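Local coordinates for protein type 6 secretion amidase effector 2 (Salmonella typhi, PDB 6WIN) that probably cleaves amide bonds in bacterial cell-wall peptidoglycan, acting as an antibacterial toxin of the type VI secretion system, at residues Ile51-Val61 / Met122-Val132. Numbering follows the deposited sequence.
Sequences IEVGTVIATFV and MSNNAEAYFIV
Ala-58 O accepts a hydrogen bond from Phe-130 N at 2.8 Å and a weaker C-H...O contact from Tyr-129 CA at 3.2 Å. Ala-58 N returns the bond to Phe-130 O at 3.0 Å, which identifies Ala-58 and Phe-130 as an antiparallel hydrogen-bonded pair. Toward one end of the pairing, Val-132 N reaches Val-56 O almost straight (N-H...O 177°), and a water lies within bonding range of both Val-56 O and Val-132 O. At the other end Phe-60 N donates to Ala-128 O at 3.2 Å, nearly in line with its carbonyl (C=O...N 173°).

The non-hydrogen-bonded pair Thr-59 and Tyr-129 sends its side chains to one face of the sheet, lying side by side. Thr-59 CG2 sits 3.6 Å above the plane of the tyrosine ring, offset toward its rim near CZ, in a CH-pi contact. A chi1 of 60° sets CG2 anti to the carbonyl carbon, which places the methyl over the ring, while OG1, between the backbone N and carbonyl carbon, is bound by His-73 N, just before strand 74-81. Tyr-129 OH donates to Ser-123 O at 2.7 Å, pinning the far end of the ring to the 3-10 segment 122-123.

On the face bearing Ala-58 and Phe-130, Val-132 CG2 packs 3.7 Å from Ala-58 CB, while the Phe-60 ring brings its edge to Phe-130 O, with CE2 3.6 Å away.

Backbone bonding thus sets the register of strand 56-59 against strand 129-133, which lies between it and the outermost strand 40-44, whereas the hydroxyl bond and the Thr-59 methyl hold the tyrosine ring from its edge and one face.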
loop_
_atom_site.group_PDB
_atom_site.type_symbol
_atom_site.label_atom_id
_atom_site.label_comp_id
_atom_site.label_asym_id
_atom_site.label_seq_id
_atom_site.Cartn_x
_atom_site.Cartn_y
_atom_site.Cartn_z
ATOM N N ILE A 51 11.430 0.190 8.076
ATOM C CA ILE A 51 10.189 0.875 7.755
ATOM C C ILE A 51 9.405 1.145 9.037
ATOM O O ILE A 51 9.262 0.269 9.899
ATOM C CB ILE A 51 9.394 0.048 6.736
ATOM C CG1 ILE A 51 8.053 0.711 6.411
ATOM C CG2 ILE A 51 9.248 -1.401 7.206
ATOM C CD1 ILE A 51 7.356 0.077 5.228
ATOM N N GLU A 52 8.911 2.375 9.174
ATOM C CA GLU A 52 8.232 2.853 10.370
ATOM C C GLU A 52 6.731 2.608 10.285
ATOM O O GLU A 52 6.131 2.681 9.210
ATOM C CB GLU A 52 8.471 4.353 10.546
ATOM C CG GLU A 52 9.825 4.800 10.045
ATOM C CD GLU A 52 9.935 6.301 9.892
ATOM O OE1 GLU A 52 9.321 7.021 10.721
ATOM O OE2 GLU A 52 10.657 6.743 8.956
ATOM N N VAL A 53 6.119 2.350 11.443
ATOM C CA VAL A 53 4.666 2.265 11.516
ATOM C C VAL A 53 4.056 3.538 10.941
ATOM O O VAL A 53 4.476 4.646 11.282
ATOM C CB VAL A 53 4.215 2.041 12.973
ATOM C CG1 VAL A 53 2.687 2.008 13.054
ATOM C CG2 VAL A 53 4.856 0.761 13.553
ATOM N N GLY A 54 3.064 3.378 10.064
ATOM C CA GLY A 54 2.409 4.492 9.407
ATOM C C GLY A 54 2.977 4.885 8.054
ATOM O O GLY A 54 2.415 5.771 7.397
ATOM N N THR A 55 4.073 4.266 7.616
ATOM C CA THR A 55 4.605 4.567 6.295
ATOM C C THR A 55 3.561 4.259 5.228
ATOM O O THR A 55 2.894 3.220 5.280
ATOM C CB THR A 55 5.876 3.755 6.033
ATOM O OG1 THR A 55 6.842 4.034 7.054
ATOM C CG2 THR A 55 6.447 4.110 4.679
ATOM N N VAL A 56 3.405 5.175 4.269
ATOM C CA VAL A 56 2.509 4.920 3.151
ATOM C C VAL A 56 3.169 3.933 2.198
ATOM O O VAL A 56 4.296 4.159 1.740
ATOM C CB VAL A 56 2.158 6.223 2.428
ATOM C CG1 VAL A 56 1.381 5.912 1.169
ATOM C CG2 VAL A 56 1.378 7.183 3.367
ATOM N N ILE A 57 2.468 2.835 1.888
ATOM C CA ILE A 57 2.975 1.795 1.005
ATOM C C ILE A 57 1.935 1.482 -0.067
ATOM O O ILE A 57 0.763 1.843 0.045
ATOM C CB ILE A 57 3.365 0.530 1.794
ATOM C CG1 ILE A 57 2.128 -0.100 2.458
ATOM C CG2 ILE A 57 4.399 0.893 2.857
ATOM C CD1 ILE A 57 2.426 -1.431 3.174
ATOM N N ALA A 58 2.378 0.802 -1.123
ATOM C CA ALA A 58 1.492 0.506 -2.243
ATOM C C ALA A 58 2.067 -0.631 -3.078
ATOM O O ALA A 58 3.256 -0.934 -3.009
ATOM C CB ALA A 58 1.282 1.737 -3.130
ATOM N N THR A 59 1.199 -1.244 -3.877
ATOM C CA THR A 59 1.627 -2.165 -4.923
ATOM C C THR A 59 2.320 -1.395 -6.046
ATOM O O THR A 59 1.778 -0.410 -6.553
ATOM C CB THR A 59 0.419 -2.902 -5.498
ATOM O OG1 THR A 59 -0.493 -1.930 -6.038
ATOM C CG2 THR A 59 -0.300 -3.733 -4.422
ATOM N N PHE A 60 3.501 -1.855 -6.457
ATOM C CA PHE A 60 4.251 -1.213 -7.534
ATOM C C PHE A 60 4.714 -2.236 -8.559
ATOM O O PHE A 60 5.155 -3.331 -8.203
ATOM C CB PHE A 60 5.488 -0.472 -7.015
ATOM C CG PHE A 60 5.195 0.879 -6.444
ATOM C CD1 PHE A 60 5.198 2.008 -7.256
ATOM C CD2 PHE A 60 4.947 1.030 -5.091
ATOM C CE1 PHE A 60 4.951 3.254 -6.735
ATOM C CE2 PHE A 60 4.697 2.274 -4.563
ATOM C CZ PHE A 60 4.703 3.393 -5.394
ATOM N N VAL A 61 4.649 -1.847 -9.828
ATOM C CA VAL A 61 5.076 -2.677 -10.946
ATOM C C VAL A 61 5.931 -1.817 -11.864
ATOM O O VAL A 61 5.484 -0.752 -12.307
ATOM C CB VAL A 61 3.880 -3.255 -11.720
ATOM C CG1 VAL A 61 4.325 -3.760 -13.076
ATOM C CG2 VAL A 61 3.163 -4.337 -10.904
HETATM N N MSE A 122 -1.921 -9.839 -6.488
HETATM C CA MSE A 122 -0.999 -8.752 -6.148
HETATM C C MSE A 122 -1.367 -7.994 -4.865
HETATM O O MSE A 122 -0.529 -7.844 -3.974
HETATM C CB MSE A 122 -0.897 -7.796 -7.342
HETATM C CG MSE A 122 0.437 -7.109 -7.452
HETATM SE SE MSE A 122 0.444 -5.616 -8.673
HETATM C CE MSE A 122 0.918 -6.787 -10.228
ATOM N N SER A 123 -2.625 -7.553 -4.755
ATOM C CA SER A 123 -3.060 -6.809 -3.573
ATOM C C SER A 123 -2.993 -7.640 -2.293
ATOM O O SER A 123 -2.954 -7.069 -1.193
ATOM C CB SER A 123 -4.486 -6.303 -3.786
ATOM O OG SER A 123 -5.384 -7.391 -3.818
ATOM N N ASN A 124 -2.992 -8.968 -2.413
ATOM C CA ASN A 124 -2.874 -9.882 -1.279
ATOM C C ASN A 124 -1.500 -10.547 -1.226
ATOM O O ASN A 124 -1.346 -11.620 -0.627
ATOM C CB ASN A 124 -3.984 -10.936 -1.336
ATOM C CG ASN A 124 -5.368 -10.313 -1.316
ATOM O OD1 ASN A 124 -5.622 -9.392 -0.555
ATOM N ND2 ASN A 124 -6.257 -10.796 -2.171
ATOM N N ASN A 125 -0.495 -9.907 -1.831
ATOM C CA ASN A 125 0.871 -10.412 -1.956
ATOM C C ASN A 125 1.801 -9.445 -1.235
ATOM O O ASN A 125 2.064 -8.348 -1.740
ATOM C CB ASN A 125 1.254 -10.536 -3.435
ATOM C CG ASN A 125 2.533 -11.307 -3.656
ATOM O OD1 ASN A 125 3.464 -11.251 -2.850
ATOM N ND2 ASN A 125 2.582 -12.052 -4.759
ATOM N N ALA A 126 2.329 -9.862 -0.079
ATOM C CA ALA A 126 3.191 -8.984 0.710
ATOM C C ALA A 126 4.406 -8.492 -0.066
ATOM O O ALA A 126 4.948 -7.432 0.260
ATOM C CB ALA A 126 3.665 -9.692 1.976
ATOM N N GLU A 127 4.874 -9.255 -1.058
ATOM C CA GLU A 127 6.070 -8.884 -1.810
ATOM C C GLU A 127 5.804 -7.813 -2.864
ATOM O O GLU A 127 6.761 -7.238 -3.397
ATOM C CB GLU A 127 6.676 -10.132 -2.471
ATOM C CG GLU A 127 7.230 -11.151 -1.465
ATOM C CD GLU A 127 7.974 -12.295 -2.135
ATOM O OE1 GLU A 127 7.400 -13.395 -2.227
ATOM O OE2 GLU A 127 9.127 -12.087 -2.573
ATOM N N ALA A 128 4.535 -7.521 -3.161
ATOM C CA ALA A 128 4.199 -6.488 -4.131
ATOM C C ALA A 128 4.247 -5.078 -3.548
ATOM O O ALA A 128 4.094 -4.107 -4.299
ATOM C CB ALA A 128 2.807 -6.751 -4.711
ATOM N N TYR A 129 4.488 -4.932 -2.252
ATOM C CA TYR A 129 4.331 -3.647 -1.587
ATOM C C TYR A 129 5.670 -2.949 -1.414
ATOM O O TYR A 129 6.644 -3.547 -0.945
ATOM C CB TYR A 129 3.635 -3.816 -0.237
ATOM C CG TYR A 129 2.164 -4.041 -0.439
ATOM C CD1 TYR A 129 1.656 -5.328 -0.665
ATOM C CD2 TYR A 129 1.283 -2.967 -0.457
ATOM C CE1 TYR A 129 0.307 -5.531 -0.888
ATOM C CE2 TYR A 129 -0.066 -3.152 -0.668
ATOM C CZ TYR A 129 -0.553 -4.434 -0.881
ATOM O OH TYR A 129 -1.897 -4.590 -1.105
ATOM N N PHE A 130 5.698 -1.672 -1.776
ATOM C CA PHE A 130 6.892 -0.855 -1.691
ATOM C C PHE A 130 6.505 0.495 -1.107
ATOM O O PHE A 130 5.365 0.935 -1.238
ATOM C CB PHE A 130 7.547 -0.676 -3.080
ATOM C CG PHE A 130 8.087 -1.962 -3.666
ATOM C CD1 PHE A 130 9.446 -2.219 -3.664
ATOM C CD2 PHE A 130 7.237 -2.908 -4.220
ATOM C CE1 PHE A 130 9.949 -3.414 -4.188
ATOM C CE2 PHE A 130 7.733 -4.094 -4.754
ATOM C CZ PHE A 130 9.084 -4.344 -4.733
ATOM N N ILE A 131 7.471 1.146 -0.459
ATOM C CA ILE A 131 7.245 2.486 0.056
ATOM C C ILE A 131 6.949 3.443 -1.092
ATOM O O ILE A 131 7.605 3.408 -2.146
ATOM C CB ILE A 131 8.461 2.934 0.880
ATOM C CG1 ILE A 131 8.660 1.997 2.078
ATOM C CG2 ILE A 131 8.293 4.366 1.339
ATOM C CD1 ILE A 131 9.834 2.360 2.977
ATOM N N VAL A 132 5.947 4.300 -0.891
ATOM C CA VAL A 132 5.564 5.296 -1.890
ATOM C C VAL A 132 6.580 6.431 -1.849
ATOM O O VAL A 132 6.760 7.061 -0.810
ATOM C CB VAL A 132 4.146 5.832 -1.624
ATOM C CG1 VAL A 132 3.910 7.090 -2.443
ATOM C CG2 VAL A 132 3.097 4.781 -1.952
HETATM O O HOH W 1 5.591 6.741 1.696
#